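Local coordinates for endoglucanase (Clostridium thermocellum, PDB 2E4T), which hydrolyses internal beta-1,4-glucosidic bonds of cellulose and probably of xyloglucan, this chain being its family 44 glycoside hydrolase part, at residues Glu136-Lys141 / Tyr155-Glu160; Gly50-Asn55 / Gly113-Asp118; Lys8-Arg13 / Ile429-Ala434. One frame throughout, in Å; residues are numbered along the deposited sequence.

Contact 1. Residues Glu136-Lys141 / Tyr155-Glu160. With CA (calcium ion), chain C; GOL (glycerol), chain H.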
loop_
_atom_site.group_PDB
_atom_site.type_symbol
_atom_site.label_atom_id
_atom_site.label_comp_id
_atom_site.label_asym_id
_atom_site.label_seq_id
_atom_site.Cartn_x
_atom_site.Cartn_y
_atom_site.Cartn_z
ATOM N N GLU A 136 -1.642 -18.642 -22.712
ATOM C CA GLU A 136 -0.342 -18.574 -22.101
ATOM C C GLU A 136 0.218 -17.151 -22.169
ATOM O O GLU A 136 0.190 -16.542 -23.245
ATOM C CB GLU A 136 0.616 -19.551 -22.838
ATOM C CG GLU A 136 2.014 -19.594 -22.203
ATOM C CD GLU A 136 3.008 -20.392 -22.989
ATOM O OE1 GLU A 136 2.637 -21.461 -23.536
ATOM O OE2 GLU A 136 4.199 -19.951 -23.073
ATOM N N VAL A 137 0.720 -16.653 -21.043
ATOM C CA VAL A 137 1.362 -15.357 -21.039
ATOM C C VAL A 137 2.819 -15.480 -21.417
ATOM O O VAL A 137 3.545 -16.335 -20.881
ATOM C CB VAL A 137 1.272 -14.726 -19.626
ATOM C CG1 VAL A 137 2.085 -13.450 -19.583
ATOM C CG2 VAL A 137 -0.220 -14.450 -19.317
ATOM N N LYS A 138 3.247 -14.631 -22.355
ATOM C CA LYS A 138 4.665 -14.439 -22.641
ATOM C C LYS A 138 4.992 -12.997 -22.325
ATOM O O LYS A 138 4.194 -12.079 -22.639
ATOM C CB LYS A 138 4.999 -14.791 -24.097
ATOM C CG LYS A 138 4.954 -16.289 -24.330
ATOM C CD LYS A 138 5.436 -16.645 -25.706
ATOM C CE LYS A 138 5.838 -18.123 -25.854
ATOM N NZ LYS A 138 4.614 -19.016 -25.609
ATOM N N PHE A 139 6.167 -12.752 -21.748
ATOM C CA PHE A 139 6.477 -11.388 -21.378
ATOM C C PHE A 139 6.886 -10.524 -22.572
ATOM O O PHE A 139 6.552 -9.336 -22.599
ATOM C CB PHE A 139 7.535 -11.373 -20.279
ATOM C CG PHE A 139 7.074 -12.126 -19.042
ATOM C CD1 PHE A 139 5.769 -12.045 -18.569
ATOM C CD2 PHE A 139 7.995 -12.878 -18.318
ATOM C CE1 PHE A 139 5.383 -12.718 -17.387
ATOM C CE2 PHE A 139 7.605 -13.536 -17.166
ATOM C CZ PHE A 139 6.314 -13.466 -16.733
ATOM N N GLU A 140 7.621 -11.137 -23.516
ATOM C CA GLU A 140 8.095 -10.428 -24.714
ATOM C C GLU A 140 7.469 -11.042 -25.952
ATOM O O GLU A 140 7.652 -12.231 -26.234
ATOM C CB GLU A 140 9.587 -10.475 -24.886
ATOM C CG GLU A 140 10.211 -9.618 -23.865
ATOM C CD GLU A 140 11.718 -9.375 -24.033
ATOM O OE1 GLU A 140 12.197 -9.351 -25.201
ATOM O OE2 GLU A 140 12.433 -9.084 -23.030
ATOM N N LYS A 141 6.792 -10.218 -26.749
ATOM C CA LYS A 141 6.210 -10.716 -28.007
ATOM C C LYS A 141 7.270 -11.167 -29.010
ATOM O O LYS A 141 7.071 -12.172 -29.711
ATOM C CB LYS A 141 5.317 -9.645 -28.601
ATOM C CG LYS A 141 4.515 -10.124 -29.814
ATOM C CD LYS A 141 3.589 -9.088 -30.325
ATOM C CE LYS A 141 2.655 -9.612 -31.421
ATOM N NZ LYS A 141 1.845 -8.558 -32.038
ATOM N N TYR A 155 -1.657 -16.916 -27.113
ATOM C CA TYR A 155 -0.730 -16.187 -26.266
ATOM C C TYR A 155 -1.232 -14.799 -25.974
ATOM O O TYR A 155 -1.905 -14.195 -26.774
ATOM C CB TYR A 155 0.653 -16.031 -26.952
ATOM C CG TYR A 155 1.227 -17.388 -27.257
ATOM C CD1 TYR A 155 1.743 -18.162 -26.231
ATOM C CD2 TYR A 155 1.208 -17.925 -28.544
ATOM C CE1 TYR A 155 2.146 -19.455 -26.439
ATOM C CE2 TYR A 155 1.667 -19.233 -28.782
ATOM C CZ TYR A 155 2.112 -19.979 -27.726
ATOM O OH TYR A 155 2.534 -21.243 -28.021
ATOM N N VAL A 156 -0.820 -14.290 -24.788
ATOM C CA VAL A 156 -1.057 -12.889 -24.420
ATOM C C VAL A 156 0.299 -12.319 -23.992
ATOM O O VAL A 156 1.021 -12.968 -23.232
ATOM C CB VAL A 156 -2.089 -12.826 -23.281
ATOM C CG1 VAL A 156 -2.258 -11.459 -22.758
ATOM C CG2 VAL A 156 -3.471 -13.373 -23.783
ATOM N N TYR A 157 0.636 -11.133 -24.501
ATOM C CA TYR A 157 1.983 -10.610 -24.340
ATOM C C TYR A 157 1.980 -9.385 -23.391
ATOM O O TYR A 157 1.260 -8.405 -23.631
ATOM C CB TYR A 157 2.556 -10.180 -25.701
ATOM C CG TYR A 157 2.635 -11.361 -26.639
ATOM C CD1 TYR A 157 3.631 -12.300 -26.496
ATOM C CD2 TYR A 157 1.699 -11.545 -27.665
ATOM C CE1 TYR A 157 3.722 -13.393 -27.349
ATOM C CE2 TYR A 157 1.768 -12.660 -28.508
ATOM C CZ TYR A 157 2.816 -13.570 -28.343
ATOM O OH TYR A 157 2.922 -14.682 -29.151
ATOM N N MET A 158 2.797 -9.463 -22.347
ATOM C CA MET A 158 2.830 -8.343 -21.395
ATOM C C MET A 158 3.439 -7.075 -21.969
ATOM O O MET A 158 2.936 -5.977 -21.678
ATOM C CB MET A 158 3.516 -8.728 -20.075
ATOM C CG MET A 158 2.741 -9.751 -19.261
ATOM S SD MET A 158 1.090 -9.183 -18.789
ATOM C CE MET A 158 0.070 -10.011 -20.000
ATOM N N ASP A 159 4.521 -7.189 -22.737
ATOM C CA ASP A 159 5.089 -5.971 -23.286
ATOM C C ASP A 159 4.101 -5.292 -24.268
ATOM O O ASP A 159 4.073 -4.067 -24.339
ATOM C CB ASP A 159 6.498 -6.181 -23.857
ATOM C CG ASP A 159 6.612 -7.183 -24.988
ATOM O OD1 ASP A 159 5.662 -7.886 -25.371
ATOM O OD2 ASP A 159 7.802 -7.245 -25.496
ATOM N N GLU A 160 3.309 -6.084 -25.004
ATOM C CA GLU A 160 2.337 -5.523 -25.907
ATOM C C GLU A 160 1.235 -4.768 -25.128
ATOM O O GLU A 160 0.764 -3.706 -25.556
ATOM C CB GLU A 160 1.755 -6.616 -26.796
ATOM C CG GLU A 160 0.910 -6.048 -27.929
ATOM C CD GLU A 160 0.524 -7.133 -28.932
ATOM O OE1 GLU A 160 -0.048 -8.188 -28.503
ATOM O OE2 GLU A 160 0.799 -6.938 -30.150
HETATM CA CA CA C . -3.435 -13.148 -28.174
HETATM C C1 GOL H . 4.309 -25.877 -26.421
HETATM O O1 GOL H . 4.403 -26.368 -27.726
HETATM C C2 GOL H . 4.085 -24.389 -26.613
HETATM O O2 GOL H . 2.854 -24.153 -27.283
HETATM C C3 GOL H . 4.256 -23.667 -25.301
HETATM O O3 GOL H . 3.961 -22.355 -25.617
HETATM O O HOH W 1 5.369 -13.553 -31.229
HETATM O O HOH W 2 -1.577 -12.283 -29.381
HETATM O O HOH W 3 -4.957 -14.862 -27.501
#
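K141 lies across the ring of Y157 at about a right angle. Its CG sits over the ring centre, 3.8 Å from the Y157 ring centroid and 8° off the normal, a CH-pi contact. CG is anti to the backbone N (chi1 -172°) and the chain stays extended, which carries NZ past the ring to E160. There K141 NZ forms a salt bridge with E160 OE2 at 2.7 Å, on the syn side of the carboxylate. P144 O also accepts from K141 NZ, and S146 N donates to E160 OE2.

CG of D159 stands between its backbone N and carbonyl carbon, and D159 OD1 accepts from K141 N at 2.9 Å, again on the syn side. D159 N bonds F139 O at 3.0 Å.

E136 lies alongside Y155, its carboxylate 85° from the ring plane and at the ring edge. One K138 conformer puts NZ by E136 OE2, a salt bridge made doubtful by crowding against the Y155 ring. A glycerol, probably from crystallisation, donates to E136 OE1. Y155 O binds the calcium ion at 2.3 Å.

Parallel strands 134-138 and 155-157 are joined by V156 N to E136 O, K138 N to V156 O and M158 N to K138 O. V137 and V156 pack on V115 of strand 114-116. M158 begins helix 158-169 and meets V137 and F139; F139 and M158 also touch helix 204-221.

Contact 2. Residues Gly50-Asn55 / Gly113-Asp118. With CA (calcium ion), chain C.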
loop_
_atom_site.group_PDB
_atom_site.type_symbol
_atom_site.label_atom_id
_atom_site.label_comp_id
_atom_site.label_asym_id
_atom_site.label_seq_id
_atom_site.Cartn_x
_atom_site.Cartn_y
_atom_site.Cartn_z
ATOM N N GLY A 50 -5.234 -13.511 -13.313
ATOM C CA GLY A 50 -5.692 -14.143 -14.545
ATOM C C GLY A 50 -6.379 -13.191 -15.510
ATOM O O GLY A 50 -7.051 -13.625 -16.449
ATOM N N TYR A 51 -6.250 -11.871 -15.277
ATOM C CA TYR A 51 -6.829 -10.872 -16.161
ATOM C C TYR A 51 -6.141 -10.883 -17.527
ATOM O O TYR A 51 -4.915 -10.812 -17.613
ATOM C CB TYR A 51 -6.657 -9.476 -15.515
ATOM C CG TYR A 51 -7.028 -8.336 -16.455
ATOM C CD1 TYR A 51 -8.362 -8.098 -16.812
ATOM C CD2 TYR A 51 -6.033 -7.542 -17.023
ATOM C CE1 TYR A 51 -8.691 -7.078 -17.679
ATOM C CE2 TYR A 51 -6.359 -6.519 -17.916
ATOM C CZ TYR A 51 -7.681 -6.309 -18.265
ATOM O OH TYR A 51 -7.964 -5.310 -19.178
ATOM N N ASN A 52 -6.965 -10.949 -18.591
ATOM C CA ASN A 52 -6.481 -10.965 -19.962
ATOM C C ASN A 52 -6.758 -9.607 -20.588
ATOM O O ASN A 52 -7.907 -9.273 -20.870
ATOM C CB ASN A 52 -7.209 -12.068 -20.723
ATOM C CG ASN A 52 -6.751 -12.211 -22.150
ATOM O OD1 ASN A 52 -6.157 -11.294 -22.726
ATOM N ND2 ASN A 52 -7.029 -13.387 -22.731
ATOM N N TRP A 53 -5.703 -8.803 -20.841
ATOM C CA TRP A 53 -5.932 -7.460 -21.345
ATOM C C TRP A 53 -6.577 -7.464 -22.750
ATOM O O TRP A 53 -7.155 -6.455 -23.169
ATOM C CB TRP A 53 -4.609 -6.664 -21.388
ATOM C CG TRP A 53 -3.699 -7.015 -22.522
ATOM C CD1 TRP A 53 -2.854 -8.079 -22.616
ATOM C CD2 TRP A 53 -3.515 -6.240 -23.729
ATOM N NE1 TRP A 53 -2.148 -8.036 -23.813
ATOM C CE2 TRP A 53 -2.540 -6.922 -24.493
ATOM C CE3 TRP A 53 -4.048 -5.038 -24.206
ATOM C CZ2 TRP A 53 -2.071 -6.402 -25.717
ATOM C CZ3 TRP A 53 -3.591 -4.532 -25.410
ATOM C CH2 TRP A 53 -2.611 -5.209 -26.143
ATOM N N GLU A 54 -6.434 -8.575 -23.484
ATOM C CA GLU A 54 -6.952 -8.568 -24.855
ATOM C C GLU A 54 -8.463 -8.548 -24.907
ATOM O O GLU A 54 -9.038 -7.997 -25.841
ATOM C CB GLU A 54 -6.437 -9.784 -25.630
ATOM C CG GLU A 54 -4.918 -9.871 -25.691
ATOM C CD GLU A 54 -4.430 -11.026 -26.575
ATOM O OE1 GLU A 54 -5.250 -11.948 -26.900
ATOM O OE2 GLU A 54 -3.229 -11.038 -26.951
ATOM N N ASN A 55 -9.104 -9.204 -23.918
ATOM C CA ASN A 55 -10.584 -9.366 -23.924
ATOM C C ASN A 55 -11.230 -9.020 -22.610
ATOM O O ASN A 55 -12.464 -9.068 -22.517
ATOM C CB ASN A 55 -10.948 -10.761 -24.406
ATOM C CG ASN A 55 -10.343 -11.808 -23.538
ATOM O OD1 ASN A 55 -10.056 -11.595 -22.347
ATOM N ND2 ASN A 55 -10.132 -12.991 -24.122
ATOM N N GLY A 113 1.237 -17.296 -15.148
ATOM C CA GLY A 113 1.592 -18.025 -16.359
ATOM C C GLY A 113 0.531 -18.053 -17.432
ATOM O O GLY A 113 0.860 -18.266 -18.607
ATOM N N TYR A 114 -0.732 -17.851 -17.038
ATOM C CA TYR A 114 -1.867 -17.950 -17.960
ATOM C C TYR A 114 -2.925 -16.922 -17.532
ATOM O O TYR A 114 -2.983 -16.528 -16.339
ATOM C CB TYR A 114 -2.502 -19.351 -17.889
ATOM C CG TYR A 114 -1.567 -20.433 -18.374
ATOM C CD1 TYR A 114 -1.593 -20.849 -19.713
ATOM C CD2 TYR A 114 -0.641 -21.037 -17.526
ATOM C CE1 TYR A 114 -0.707 -21.814 -20.173
ATOM C CE2 TYR A 114 0.273 -21.987 -17.978
ATOM C CZ TYR A 114 0.212 -22.362 -19.323
ATOM O OH TYR A 114 1.113 -23.321 -19.769
ATOM N N VAL A 115 -3.776 -16.576 -18.480
ATOM C CA VAL A 115 -4.882 -15.649 -18.227
ATOM C C VAL A 115 -6.155 -16.216 -18.895
ATOM O O VAL A 115 -6.086 -17.038 -19.848
ATOM C CB VAL A 115 -4.594 -14.209 -18.766
ATOM C CG1 VAL A 115 -3.438 -13.616 -17.955
ATOM C CG2 VAL A 115 -4.301 -14.212 -20.245
ATOM N N SER A 116 -7.308 -15.780 -18.406
ATOM C CA SER A 116 -8.570 -16.329 -18.907
ATOM C C SER A 116 -8.713 -16.156 -20.423
ATOM O O SER A 116 -8.586 -15.034 -20.966
ATOM C CB SER A 116 -9.738 -15.555 -18.277
ATOM O OG SER A 116 -9.830 -15.846 -16.889
ATOM N N ALA A 117 -9.076 -17.249 -21.109
ATOM C CA ALA A 117 -9.368 -17.180 -22.535
ATOM C C ALA A 117 -10.777 -16.695 -22.836
ATOM O O ALA A 117 -11.050 -16.316 -23.985
ATOM C CB ALA A 117 -9.194 -18.560 -23.168
ATOM N N ASP A 118 -11.677 -16.800 -21.859
ATOM C CA ASP A 118 -13.104 -16.655 -22.099
ATOM C C ASP A 118 -13.744 -16.153 -20.803
ATOM O O ASP A 118 -13.092 -16.031 -19.759
ATOM C CB ASP A 118 -13.718 -17.985 -22.578
ATOM C CG ASP A 118 -13.526 -19.082 -21.525
ATOM O OD1 ASP A 118 -14.036 -18.921 -20.399
ATOM O OD2 ASP A 118 -12.827 -20.108 -21.840
HETATM CA CA CA C . -3.435 -13.148 -28.174
HETATM O O HOH W 2 -1.577 -12.283 -29.381
HETATM O O HOH W 3 -4.957 -14.862 -27.501
#
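An Asx turn at N52 shapes the loop that brings E54 to the calcium site. N52 OD1 accepts from E54 N at 2.8 Å. The other end of the same amide reaches across the contact: N52 ND2 donates to S116 O at 2.9 Å, with an angle of 164° at the hydrogen. S116 O lies almost in the amide plane. The two bonds fix the rotation of the amide. CG of N52 is anti to the backbone N (chi1 -178°), which points the group at strand 114-116.

A backbone bond adds a second tie, from S116 N to G50 O at 2.9 Å. V115 packs against the loop beside these bonds. V115 CG1 approaches Y51 O at 3.2 Å, and V115 CG2 meets N52 CB at 3.6 Å, the side chains of V115 and N52 crossing at about a right angle. S116 OG turns elsewhere, to S68 OG. On its far side strand 114-116 pairs with strand 134-138.

E54 binds the calcium ion with both carboxylate oxygens, and D150, D153 and Y155 are the other protein ligands. E54 OE1 and E54 OE2 each lie 2.5 Å from the metal.

Contact 3. Residues Lys8-Arg13 / Ile429-Ala434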
loop_
_atom_site.group_PDB
_atom_site.type_symbol
_atom_site.label_atom_id
_atom_site.label_comp_id
_atom_site.label_asym_id
_atom_site.label_seq_id
_atom_site.Cartn_x
_atom_site.Cartn_y
_atom_site.Cartn_z
ATOM N N LYS A 8 -3.905 13.369 32.637
ATOM C CA LYS A 8 -2.787 12.798 31.880
ATOM C C LYS A 8 -2.162 13.917 31.086
ATOM O O LYS A 8 -2.861 14.583 30.320
ATOM C CB LYS A 8 -3.329 11.692 30.971
ATOM C CG LYS A 8 -2.281 11.036 30.071
ATOM C CD LYS A 8 -1.127 10.412 30.850
ATOM C CE LYS A 8 -0.159 9.723 29.919
ATOM N NZ LYS A 8 1.049 9.220 30.588
ATOM N N VAL A 9 -0.849 14.065 31.254
ATOM C CA VAL A 9 -0.075 15.187 30.668
ATOM C C VAL A 9 1.115 14.647 29.881
ATOM O O VAL A 9 1.879 13.818 30.373
ATOM C CB VAL A 9 0.450 16.123 31.769
ATOM C CG1 VAL A 9 1.207 17.233 31.130
ATOM C CG2 VAL A 9 -0.724 16.731 32.545
ATOM N N VAL A 10 1.235 15.069 28.630
ATOM C CA VAL A 10 2.222 14.559 27.694
ATOM C C VAL A 10 2.947 15.736 27.063
ATOM O O VAL A 10 2.294 16.694 26.667
ATOM C CB VAL A 10 1.515 13.712 26.613
ATOM C CG1 VAL A 10 2.486 13.287 25.498
ATOM C CG2 VAL A 10 0.827 12.519 27.272
ATOM N N ASP A 11 4.282 15.639 26.982
ATOM C CA ASP A 11 5.059 16.674 26.341
ATOM C C ASP A 11 5.332 16.303 24.874
ATOM O O ASP A 11 5.722 15.162 24.585
ATOM C CB ASP A 11 6.400 16.820 27.033
ATOM C CG ASP A 11 6.256 17.302 28.466
ATOM O OD1 ASP A 11 5.330 18.079 28.747
ATOM O OD2 ASP A 11 7.034 16.901 29.334
ATOM N N ILE A 12 5.140 17.266 23.976
ATOM C CA ILE A 12 5.438 17.107 22.558
ATOM C C ILE A 12 6.526 18.152 22.228
ATOM O O ILE A 12 6.331 19.345 22.460
ATOM C CB ILE A 12 4.219 17.334 21.670
ATOM C CG1 ILE A 12 2.962 16.514 22.038
ATOM C CG2 ILE A 12 4.612 17.159 20.192
ATOM C CD1 ILE A 12 3.102 15.050 21.851
ATOM N N ARG A 13 7.655 17.681 21.673
ATOM C CA ARG A 13 8.771 18.567 21.368
ATOM C C ARG A 13 9.055 18.460 19.866
ATOM O O ARG A 13 9.342 17.368 19.369
ATOM C CB ARG A 13 10.009 18.157 22.150
ATOM C CG ARG A 13 9.729 18.212 23.662
ATOM C CD ARG A 13 10.949 17.948 24.517
ATOM N NE ARG A 13 12.176 18.584 24.029
ATOM C CZ ARG A 13 12.568 19.834 24.298
ATOM N NH1 ARG A 13 11.832 20.651 25.057
ATOM N NH2 ARG A 13 13.716 20.275 23.791
ATOM N N ILE A 429 4.446 7.326 24.049
ATOM C CA ILE A 429 4.114 6.707 22.781
ATOM C C ILE A 429 2.974 5.722 22.868
ATOM O O ILE A 429 2.516 5.245 21.806
ATOM C CB ILE A 429 5.365 6.014 22.144
ATOM C CG1 ILE A 429 5.801 4.789 22.941
ATOM C CG2 ILE A 429 6.481 7.009 21.903
ATOM C CD1 ILE A 429 7.015 4.046 22.363
ATOM N N GLU A 430 2.535 5.373 24.082
ATOM C CA GLU A 430 1.396 4.485 24.264
ATOM C C GLU A 430 0.073 5.261 24.201
ATOM O O GLU A 430 -0.858 4.869 23.510
ATOM C CB GLU A 430 1.531 3.763 25.595
ATOM C CG GLU A 430 0.444 2.750 25.792
ATOM C CD GLU A 430 0.484 2.130 27.161
ATOM O OE1 GLU A 430 0.812 2.835 28.157
ATOM O OE2 GLU A 430 0.209 0.919 27.257
ATOM N N VAL A 431 0.005 6.425 24.868
ATOM C CA VAL A 431 -1.228 7.166 24.899
ATOM C C VAL A 431 -1.391 8.084 23.709
ATOM O O VAL A 431 -2.509 8.576 23.474
ATOM C CB VAL A 431 -1.368 7.987 26.229
ATOM C CG1 VAL A 431 -0.546 9.264 26.165
ATOM C CG2 VAL A 431 -2.793 8.289 26.532
ATOM N N SER A 432 -0.317 8.347 22.964
ATOM C CA SER A 432 -0.372 9.333 21.901
ATOM C C SER A 432 0.535 8.997 20.775
ATOM O O SER A 432 1.468 8.204 20.918
ATOM C CB SER A 432 -0.027 10.730 22.455
ATOM O OG SER A 432 1.359 10.845 22.797
ATOM N N SER A 433 0.265 9.651 19.641
ATOM C CA SER A 433 1.233 9.760 18.548
ATOM C C SER A 433 1.186 11.200 18.044
ATOM O O SER A 433 0.136 11.860 18.109
ATOM C CB SER A 433 0.914 8.840 17.382
ATOM O OG SER A 433 0.861 7.496 17.830
ATOM N N ALA A 434 2.316 11.645 17.471
ATOM C CA ALA A 434 2.350 12.962 16.889
ATOM C C ALA A 434 3.343 12.945 15.744
ATOM O O ALA A 434 4.448 12.422 15.875
ATOM C CB ALA A 434 2.723 14.051 17.945
#
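V431 meets K8 and V10 through one methyl, CG1. V431 CG1 lies 3.7 Å from V10 CG2 and 3.8 Å from K8 CE. It stands between the backbone N and the carbonyl carbon (chi1 79°), and this turns it toward strand 8-22. V10 and V431 lie alongside each other, pointing opposite ways, as do K8 and V431. The lysine contributes its aliphatic part here, while its NZ makes a salt bridge with D428.

S432 follows. S432 OG is 3.8 Å from V10 CG1, a van der Waals contact. The hydroxyl is bonded to D428 O, so this buried polar atom is satisfied beside the valine. A434 faces strand 8-22 again, and A434 CB is 4.0 Å from I12 CD1.

No hydrogen bond joins the two segments, whose touching parts, 8-12 and 431-434, run 21° apart. The contact lies in the beta domain beside the TIM barrel, away from the metal sites. Side chains of strands 8-22 and 432-439 face each other although strand 420-426 lies between them in the sheet order. T426 of that strand touches V10, I12 and S432, and C424 touches A434. Strand 459-466 pairs with strand 8-22 on its other side, and its F461 touches S432.

Contacts 1 and 2 are neighbours, with centres 11 Å apart. They share the three-stranded sheet of 114-116, 134-138 and 155-157. They also share the calcium ion, which E54 and Y155 both bind, so the metal ties the loop after strand 40-43 to this sheet. Contact 2 closes before contact 1 opens along the chain. Both lie on the TIM-barrel side of the protein. Contact 3 is about 54 Å from contact 1 and about 52 Å from contact 2, centre to centre. It joins the N-terminal strand to a late one in the nine-stranded mixed sheet. Contacts 1 and 2 both fall inside the long loop it closes, and both chain ends contribute to that sheet.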